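Local coordinates for Glyco_hydro_cc domain-containing protein (Blastomyces gilchristii, PDB 6UB0), which hydrolyses beta-1,3-glucan as a curdlan-specific exo-beta-1,3-glucanase of glycoside hydrolase family 128, subgroup III, at residues A91-Y96 with G132-D137; H142-S147 with E176-G181; G148-F153 with K191-W196. All blocks are in the same frame, centred on the assembly; numbering follows the deposited sequence.

Contact 1 of 3, residues A91-Y96 with G132-D137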
# COMPACT_ATOMS: atom_id res chain seq x y z
N ALA A 91 -3.87 19.69 0.50
CA ALA A 91 -5.16 20.33 0.21
C ALA A 91 -6.18 19.24 -0.09
O ALA A 91 -7.24 19.24 0.56
CB ALA A 91 -5.01 21.29 -0.95
N ALA A 92 -5.88 18.37 -1.04
CA ALA A 92 -6.86 17.38 -1.53
C ALA A 92 -7.06 16.30 -0.46
O ALA A 92 -8.13 15.68 -0.45
CB ALA A 92 -6.40 16.82 -2.84
N TYR A 93 -6.02 16.06 0.36
CA TYR A 93 -6.10 15.05 1.44
C TYR A 93 -7.14 15.56 2.43
O TYR A 93 -8.14 14.86 2.61
CB TYR A 93 -4.79 14.82 2.21
CG TYR A 93 -4.85 13.59 3.08
CD1 TYR A 93 -4.56 12.31 2.58
CD2 TYR A 93 -5.20 13.67 4.41
CE1 TYR A 93 -4.63 11.18 3.39
CE2 TYR A 93 -5.28 12.55 5.23
CZ TYR A 93 -4.99 11.30 4.73
OH TYR A 93 -5.10 10.25 5.60
N GLN A 94 -6.86 16.75 2.98
CA GLN A 94 -7.68 17.43 4.01
C GLN A 94 -9.10 17.48 3.51
O GLN A 94 -10.00 17.21 4.34
CB GLN A 94 -7.14 18.82 4.30
CG GLN A 94 -6.06 18.75 5.36
CD GLN A 94 -5.49 20.11 5.61
OE1 GLN A 94 -6.12 20.94 6.26
NE2 GLN A 94 -4.30 20.32 5.13
N LYS A 95 -9.28 17.80 2.23
CA LYS A 95 -10.60 17.91 1.57
C LYS A 95 -11.30 16.55 1.47
O LYS A 95 -12.49 16.50 1.82
CB LYS A 95 -10.51 18.55 0.19
CG LYS A 95 -11.85 18.73 -0.53
CD LYS A 95 -11.77 19.76 -1.67
CE LYS A 95 -12.69 19.43 -2.84
NZ LYS A 95 -14.07 19.96 -2.67
N TYR A 96 -10.64 15.52 0.94
CA TYR A 96 -11.29 14.31 0.37
C TYR A 96 -11.13 13.10 1.30
O TYR A 96 -12.00 12.22 1.26
CB TYR A 96 -10.74 14.01 -1.04
CG TYR A 96 -11.30 14.88 -2.14
CD1 TYR A 96 -12.61 14.71 -2.57
CD2 TYR A 96 -10.51 15.81 -2.81
CE1 TYR A 96 -13.14 15.48 -3.60
CE2 TYR A 96 -11.02 16.57 -3.86
CZ TYR A 96 -12.35 16.41 -4.25
OH TYR A 96 -12.91 17.18 -5.26
N GLY A 132 -0.30 19.42 10.66
CA GLY A 132 -1.06 18.68 11.69
C GLY A 132 -2.57 18.63 11.44
O GLY A 132 -3.24 18.23 12.37
N ASN A 133 -3.09 18.98 10.26
CA ASN A 133 -4.55 18.98 9.97
C ASN A 133 -4.93 17.83 9.01
O ASN A 133 -6.14 17.69 8.66
CB ASN A 133 -5.04 20.27 9.30
CG ASN A 133 -4.74 21.54 10.08
OD1 ASN A 133 -4.92 21.62 11.30
ND2 ASN A 133 -4.33 22.56 9.35
N CYS A 134 -3.95 17.08 8.51
CA CYS A 134 -4.22 15.84 7.73
C CYS A 134 -4.48 14.76 8.81
O CYS A 134 -3.63 14.57 9.71
CB CYS A 134 -3.11 15.52 6.72
SG CYS A 134 -2.96 16.61 5.26
N LYS A 135 -5.64 14.11 8.74
CA LYS A 135 -6.03 12.99 9.66
C LYS A 135 -5.53 11.66 9.08
O LYS A 135 -6.18 11.12 8.19
CB LYS A 135 -7.55 12.98 9.88
CG LYS A 135 -8.04 14.12 10.76
CD LYS A 135 -9.54 14.19 10.95
CE LYS A 135 -9.98 15.36 11.78
NZ LYS A 135 -10.99 16.13 11.03
N ILE A 136 -4.37 11.21 9.56
CA ILE A 136 -3.57 10.10 8.97
C ILE A 136 -3.31 9.08 10.07
O ILE A 136 -2.60 9.42 11.03
CB ILE A 136 -2.24 10.58 8.34
CG1 ILE A 136 -2.45 11.66 7.27
CG2 ILE A 136 -1.47 9.39 7.77
CD1 ILE A 136 -1.22 12.50 6.99
N ASP A 137 -3.83 7.87 9.88
CA ASP A 137 -3.68 6.71 10.79
C ASP A 137 -2.44 5.93 10.40
O ASP A 137 -1.92 5.26 11.26
CB ASP A 137 -4.90 5.78 10.78
CG ASP A 137 -6.11 6.46 11.36
OD1 ASP A 137 -6.14 6.58 12.57
OD2 ASP A 137 -6.96 6.96 10.59
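Tyr93 reaches out from its helix and hydrogen-bonds through OH to the backbone carbonyl oxygen of Lys135, with Tyr93 OH 2.9 Å from Lys135 O. The hydroxyl arrives from above the carbonyl plane, 41° out of it, while the oxygen itself lies at the edge of the tyrosine ring, close to the ring plane. With CG anti to the backbone N (chi1 -167°), the ring is thrown across to the loop 132-137 and also meets two of the loop's side chains, Cys134 and Ile136, obliquely. Tyr93 CD2 is 3.6 Å from Cys134 CB, and further along the same side of the ring Tyr93 CE2 is 3.6 Å from Ile136 CG1. The sulfur joins in as a sulfur-aromatic contact: Cys134 SG sits 4.8 Å from the centre of the Tyr93 ring, 56° off the ring normal. One residue on, Gln94 adds an outer strip, its CG touching the sulfur (Gln94 CG to Cys134 SG 3.8 Å) and its amide oxygen resting against the methylene of Asn133 (Gln94 OE1 to Asn133 CB 3.3 Å). The two amides are turned well out of each other's plane, without a hydrogen bond between them.

In the TIM-barrel fold of this family, the loop between helix 119-130 and strand 138-146 belongs to the end of the barrel where the strands begin, opposite the end that holds the sugar.

Further out, the disulfide to Cys130 ties Cys134 back to helix 119-130, and Phe126 and Leu127 of that helix pack on Ile136. Asn98, just past the end of helix 86-96, grips the loop backbone twice, its ND2 giving a bond to Asn133 O and its OD1 taking one from Lys135 N. Just before strand 138-146, Asp137 OD2 receives the backbone N-H of Leu106.

Contact 2 of 3, residues H142-S147 with E176-G181. With GLC (alpha-D-glucopyranose), chain B.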
# COMPACT_ATOMS: atom_id res chain seq x y z
N HIS A 142 6.15 2.48 -0.91
CA HIS A 142 6.46 1.47 -1.93
C HIS A 142 7.97 1.27 -2.06
O HIS A 142 8.63 2.30 -2.06
CB HIS A 142 6.06 1.96 -3.29
CG HIS A 142 4.62 2.10 -3.51
ND1 HIS A 142 4.16 2.66 -4.63
CD2 HIS A 142 3.55 1.77 -2.75
CE1 HIS A 142 2.84 2.62 -4.64
NE2 HIS A 142 2.42 2.09 -3.48
N TRP A 143 8.48 0.04 -2.30
CA TRP A 143 9.91 -0.19 -2.58
C TRP A 143 10.04 -1.20 -3.74
O TRP A 143 9.47 -2.30 -3.62
CB TRP A 143 10.65 -0.64 -1.32
CG TRP A 143 12.11 -0.75 -1.58
CD1 TRP A 143 13.05 0.24 -1.50
CD2 TRP A 143 12.79 -1.90 -2.10
NE1 TRP A 143 14.28 -0.25 -1.84
CE2 TRP A 143 14.15 -1.56 -2.22
CE3 TRP A 143 12.37 -3.19 -2.43
CZ2 TRP A 143 15.09 -2.49 -2.65
CZ3 TRP A 143 13.31 -4.11 -2.85
CH2 TRP A 143 14.66 -3.75 -2.97
N HIS A 144 10.65 -0.78 -4.86
CA HIS A 144 11.01 -1.66 -6.01
C HIS A 144 12.52 -1.57 -6.20
O HIS A 144 13.09 -0.48 -6.09
CB HIS A 144 10.33 -1.26 -7.31
CG HIS A 144 8.83 -1.31 -7.26
ND1 HIS A 144 8.10 -2.18 -8.07
CD2 HIS A 144 7.94 -0.59 -6.56
CE1 HIS A 144 6.82 -2.01 -7.84
NE2 HIS A 144 6.70 -1.06 -6.91
N GLY A 145 13.15 -2.69 -6.49
CA GLY A 145 14.60 -2.73 -6.62
C GLY A 145 15.06 -4.16 -6.80
O GLY A 145 14.28 -5.09 -6.55
N PRO A 146 16.30 -4.35 -7.29
CA PRO A 146 16.83 -5.70 -7.39
C PRO A 146 16.59 -6.49 -5.98
O PRO A 146 16.62 -5.81 -5.03
CB PRO A 146 18.30 -5.44 -7.79
CG PRO A 146 18.24 -4.12 -8.53
CD PRO A 146 17.22 -3.31 -7.76
N SER A 147 16.57 -7.80 -6.22
CA SER A 147 16.39 -8.88 -5.21
C SER A 147 17.53 -8.89 -4.16
O SER A 147 17.25 -9.29 -3.02
CB SER A 147 16.32 -10.20 -5.93
OG SER A 147 17.45 -10.28 -6.86
N GLU A 176 3.33 -1.66 -1.67
CA GLU A 176 4.03 -2.29 -2.81
C GLU A 176 5.46 -2.61 -2.37
O GLU A 176 6.16 -1.69 -1.99
CB GLU A 176 4.18 -1.41 -4.03
CG GLU A 176 2.92 -1.09 -4.80
CD GLU A 176 3.09 -0.21 -6.02
OE1 GLU A 176 4.25 0.04 -6.41
OE2 GLU A 176 2.08 0.29 -6.52
N PHE A 177 5.90 -3.85 -2.52
CA PHE A 177 7.36 -4.11 -2.62
C PHE A 177 7.63 -5.21 -3.64
O PHE A 177 6.83 -6.14 -3.76
CB PHE A 177 7.88 -4.40 -1.22
CG PHE A 177 7.30 -5.64 -0.61
CD1 PHE A 177 7.91 -6.87 -0.82
CD2 PHE A 177 6.15 -5.59 0.16
CE1 PHE A 177 7.36 -8.03 -0.28
CE2 PHE A 177 5.65 -6.74 0.73
CZ PHE A 177 6.27 -7.95 0.53
N GLU A 178 8.77 -5.10 -4.35
CA GLU A 178 9.10 -6.03 -5.44
C GLU A 178 10.61 -6.21 -5.47
O GLU A 178 11.28 -5.21 -5.74
CB GLU A 178 8.53 -5.47 -6.75
CG GLU A 178 8.98 -6.25 -7.95
CD GLU A 178 8.54 -5.70 -9.29
OE1 GLU A 178 8.50 -4.44 -9.47
OE2 GLU A 178 8.26 -6.57 -10.17
N GLY A 179 11.10 -7.41 -5.14
CA GLY A 179 12.51 -7.83 -5.34
C GLY A 179 12.72 -8.48 -6.70
O GLY A 179 12.29 -9.67 -6.85
N GLN A 180 13.35 -7.76 -7.64
CA GLN A 180 13.28 -8.07 -9.10
C GLN A 180 14.35 -9.08 -9.48
O GLN A 180 15.28 -9.27 -8.67
CB GLN A 180 13.47 -6.82 -9.95
CG GLN A 180 12.20 -6.02 -10.14
CD GLN A 180 12.50 -4.55 -10.22
OE1 GLN A 180 13.66 -4.14 -10.12
NE2 GLN A 180 11.45 -3.76 -10.42
N GLY A 181 14.19 -9.71 -10.65
CA GLY A 181 15.08 -10.78 -11.14
C GLY A 181 14.32 -12.05 -11.42
O GLY A 181 13.09 -12.01 -11.45
C1 GLC B . 4.64 1.52 -9.20
C2 GLC B . 3.25 2.05 -9.57
C3 GLC B . 2.65 1.26 -10.74
C4 GLC B . 3.69 1.20 -11.90
C5 GLC B . 5.05 0.76 -11.42
C6 GLC B . 6.14 0.69 -12.50
O1 GLC B . 4.65 0.14 -8.83
O2 GLC B . 2.25 2.05 -8.52
O3 GLC B . 1.42 1.87 -11.13
O4 GLC B . 3.28 0.22 -12.79
O5 GLC B . 5.45 1.67 -10.39
O6 GLC B . 5.84 1.71 -13.41
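Stacking comes first: the carboxylate of Glu176 lies over one face of the His142 ring with the two planes only 13° apart, and Glu176 CG makes a CH-pi contact 3.5 Å from the His142 ring centre. No hydrogen bond joins this pair; His142 ND1 is used by Glu75.

The side-chain hydrogen bonds form a chain along the same face of the sheet. His144 spans two glutamates with its two nitrogens: His144 NE2 donates to Glu176 OE1 at 2.7 Å, and His144 ND1 donates to Glu178 OE1, also at 2.7 Å. Both oxygens are met on their anti side and lie near the imidazole plane, while each carboxylate stands steeply to that ring, at 84° and 79°. These two opposed bonds fix the rotation of the ring. Gln180 NE2 adds a weak bond to Glu178 OE1.

Strands 138-146 and 172-180 are parallel neighbours of the TIM barrel, joined through helix 150-166 in a beta-alpha-beta crossover, and His142, His144 and Glu176 stand in their C-terminal halves, where such barrels bind substrate.

The glucose belongs to laminaribiose at subsites -2 and -1, whose pocket all three line. Glu176 OE2 takes a 2.7 Å bond from GLC O2; Trp29 NE1 also binds OE2. His144 NE2 approaches GLC O1 to 3.1 Å, and Asn74 ND2 bonds the sugar.

Backbone bonds hold the strands in register: Trp143 N to Glu176 O (2.9 Å), Glu178 N to Trp143 O, Gly145 N to Glu178 O and Gln180 N to Gly145 O (3.0 Å). Ser147 reaches Gln180 O through N and OG, both weakly.

Contact 3 of 3, residues G148-F153 with K191-W196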
# COMPACT_ATOMS: atom_id res chain seq x y z
N GLY A 148 18.76 -8.48 -4.55
CA GLY A 148 19.98 -8.44 -3.70
C GLY A 148 20.14 -7.10 -3.00
O GLY A 148 21.00 -6.99 -2.12
N ASN A 149 19.32 -6.10 -3.37
CA ASN A 149 19.24 -4.79 -2.67
C ASN A 149 18.28 -4.87 -1.48
O ASN A 149 17.55 -3.92 -1.25
CB ASN A 149 18.85 -3.66 -3.63
CG ASN A 149 19.95 -3.33 -4.62
OD1 ASN A 149 20.93 -4.07 -4.74
ND2 ASN A 149 19.79 -2.23 -5.32
N VAL A 150 18.34 -5.95 -0.71
CA VAL A 150 17.42 -6.25 0.43
C VAL A 150 17.68 -5.28 1.58
O VAL A 150 16.71 -4.87 2.24
CB VAL A 150 17.62 -7.67 0.96
CG1 VAL A 150 16.77 -7.90 2.21
CG2 VAL A 150 17.34 -8.73 -0.10
N ASP A 151 18.94 -4.99 1.88
CA ASP A 151 19.23 -4.09 3.02
C ASP A 151 18.43 -2.78 2.80
O ASP A 151 17.84 -2.11 3.73
CB ASP A 151 20.73 -3.80 3.13
CG ASP A 151 21.51 -5.05 2.81
OD1 ASP A 151 21.50 -5.93 3.68
OD2 ASP A 151 22.03 -5.16 1.65
N ASP A 152 18.62 -2.22 1.57
CA ASP A 152 18.07 -0.90 1.21
C ASP A 152 16.55 -0.97 1.46
O ASP A 152 15.99 0.01 2.00
CB ASP A 152 18.44 -0.49 -0.21
CG ASP A 152 17.71 0.73 -0.71
OD1 ASP A 152 17.89 1.82 -0.11
OD2 ASP A 152 16.96 0.60 -1.71
N PHE A 153 15.93 -2.10 1.13
CA PHE A 153 14.49 -2.34 1.43
C PHE A 153 14.24 -1.94 2.89
O PHE A 153 13.49 -1.00 3.16
CB PHE A 153 14.04 -3.76 1.09
CG PHE A 153 12.61 -4.02 1.52
CD1 PHE A 153 11.53 -3.50 0.81
CD2 PHE A 153 12.35 -4.71 2.69
CE1 PHE A 153 10.23 -3.71 1.24
CE2 PHE A 153 11.05 -4.92 3.13
CZ PHE A 153 9.99 -4.43 2.40
N LYS A 191 11.79 -14.76 1.33
CA LYS A 191 12.28 -15.51 2.53
C LYS A 191 12.93 -14.58 3.57
O LYS A 191 12.81 -14.91 4.77
CB LYS A 191 13.30 -16.58 2.14
CG LYS A 191 12.74 -17.66 1.24
CD LYS A 191 13.60 -18.91 1.22
CE LYS A 191 12.95 -20.05 0.46
NZ LYS A 191 13.09 -21.31 1.22
N GLU A 192 13.61 -13.51 3.14
CA GLU A 192 14.29 -12.56 4.05
C GLU A 192 13.28 -11.52 4.59
O GLU A 192 13.20 -11.33 5.83
CB GLU A 192 15.46 -11.92 3.28
CG GLU A 192 16.22 -10.81 4.00
CD GLU A 192 17.02 -11.19 5.23
OE1 GLU A 192 17.55 -12.32 5.27
OE2 GLU A 192 17.13 -10.34 6.14
N VAL A 193 12.49 -10.90 3.71
CA VAL A 193 11.66 -9.72 4.09
C VAL A 193 10.33 -10.15 4.75
O VAL A 193 9.87 -9.46 5.69
CB VAL A 193 11.48 -8.80 2.86
CG1 VAL A 193 12.83 -8.56 2.19
CG2 VAL A 193 10.48 -9.33 1.84
N LEU A 194 9.72 -11.27 4.36
CA LEU A 194 8.36 -11.59 4.91
C LEU A 194 8.40 -11.77 6.44
O LEU A 194 7.58 -11.20 7.17
CB LEU A 194 7.75 -12.80 4.20
CG LEU A 194 7.19 -12.53 2.80
CD1 LEU A 194 6.48 -13.74 2.20
CD2 LEU A 194 6.25 -11.32 2.80
N PRO A 195 9.34 -12.55 7.00
CA PRO A 195 9.44 -12.66 8.46
C PRO A 195 9.72 -11.29 9.11
O PRO A 195 9.07 -10.94 10.09
CB PRO A 195 10.60 -13.64 8.68
CG PRO A 195 10.86 -14.31 7.33
CD PRO A 195 10.37 -13.32 6.29
N TRP A 196 10.61 -10.51 8.52
CA TRP A 196 11.06 -9.18 9.03
C TRP A 196 9.86 -8.22 9.07
O TRP A 196 9.60 -7.54 10.13
CB TRP A 196 12.18 -8.66 8.12
CG TRP A 196 12.80 -7.40 8.63
CD1 TRP A 196 13.74 -7.31 9.60
CD2 TRP A 196 12.47 -6.05 8.25
NE1 TRP A 196 14.02 -5.99 9.86
CE2 TRP A 196 13.27 -5.20 9.04
CE3 TRP A 196 11.59 -5.48 7.32
CZ2 TRP A 196 13.22 -3.82 8.92
CZ3 TRP A 196 11.53 -4.11 7.22
CH2 TRP A 196 12.34 -3.29 8.01
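The Phe153 and Trp196 rings meet obliquely, Phe153 CE2 lying 4.2 Å from Trp196 CZ3. Val193 approaches the phenylalanine in the same slanting way, with Phe153 CD2 3.9 Å from Val193 CG1 and Phe153 CE2 3.9 Å from Val193 CB; the two side chains cross at about a right angle. Phe153 reaches this place because its CG is anti to the backbone N (chi1 174°), which carries the ring across toward the other helix.

A turn earlier, Val150 packs beside Val193. Its CG1 branch does the touching across the contact, set 4.0 Å from Val193 CG1 and 3.5 Å from Glu192 CG, and Val193 CG1 thus touches both Val150 and Phe153, on directions nearly at right angles. Glu192 offers only the aliphatic part of its chain here: a bend at chi2 (67°) turns the carboxylate aside to a salt bridge with Lys154, which also makes a cation-pi contact with Trp196 and so links the polar margin of the contact to its aromatic part. No hydrogen bond runs between the segments, and the join is apolar and modest, burying 209 Å² in all.

Two successive outer helices of the barrel, 150-166 and 183-199, thus meet side by side through the first turn of one and the middle of the other. Phe189 continues the seam against Val150, and Val157 and Ser158 against Trp196. Inward, Phe153 meets the Trp143 ring at about 75° between planes, and Val193 and Leu194 lie on Phe177, seating both helices against strands 138-146 and 172-180.

From the N terminus, contact 1 is the first to close: it brings helix 86-96 to the loop ahead of strand 138-146, spanning strand 105-111 and helix 119-130. Only then does contact 2 open, at the far end of that same strand, about 29 Å away between centres and on the opposite side of the chain's centre. Contacts 2 and 3 cross, their segments alternating along the chain: 142-147, 148-153, 176-181, 191-196. Contact 2 joins neighbouring strands, contact 3 the helices that follow them, and the two touch, with Trp143 NE1 2.8 Å from Asp152 OD2 in a probable hydrogen bond.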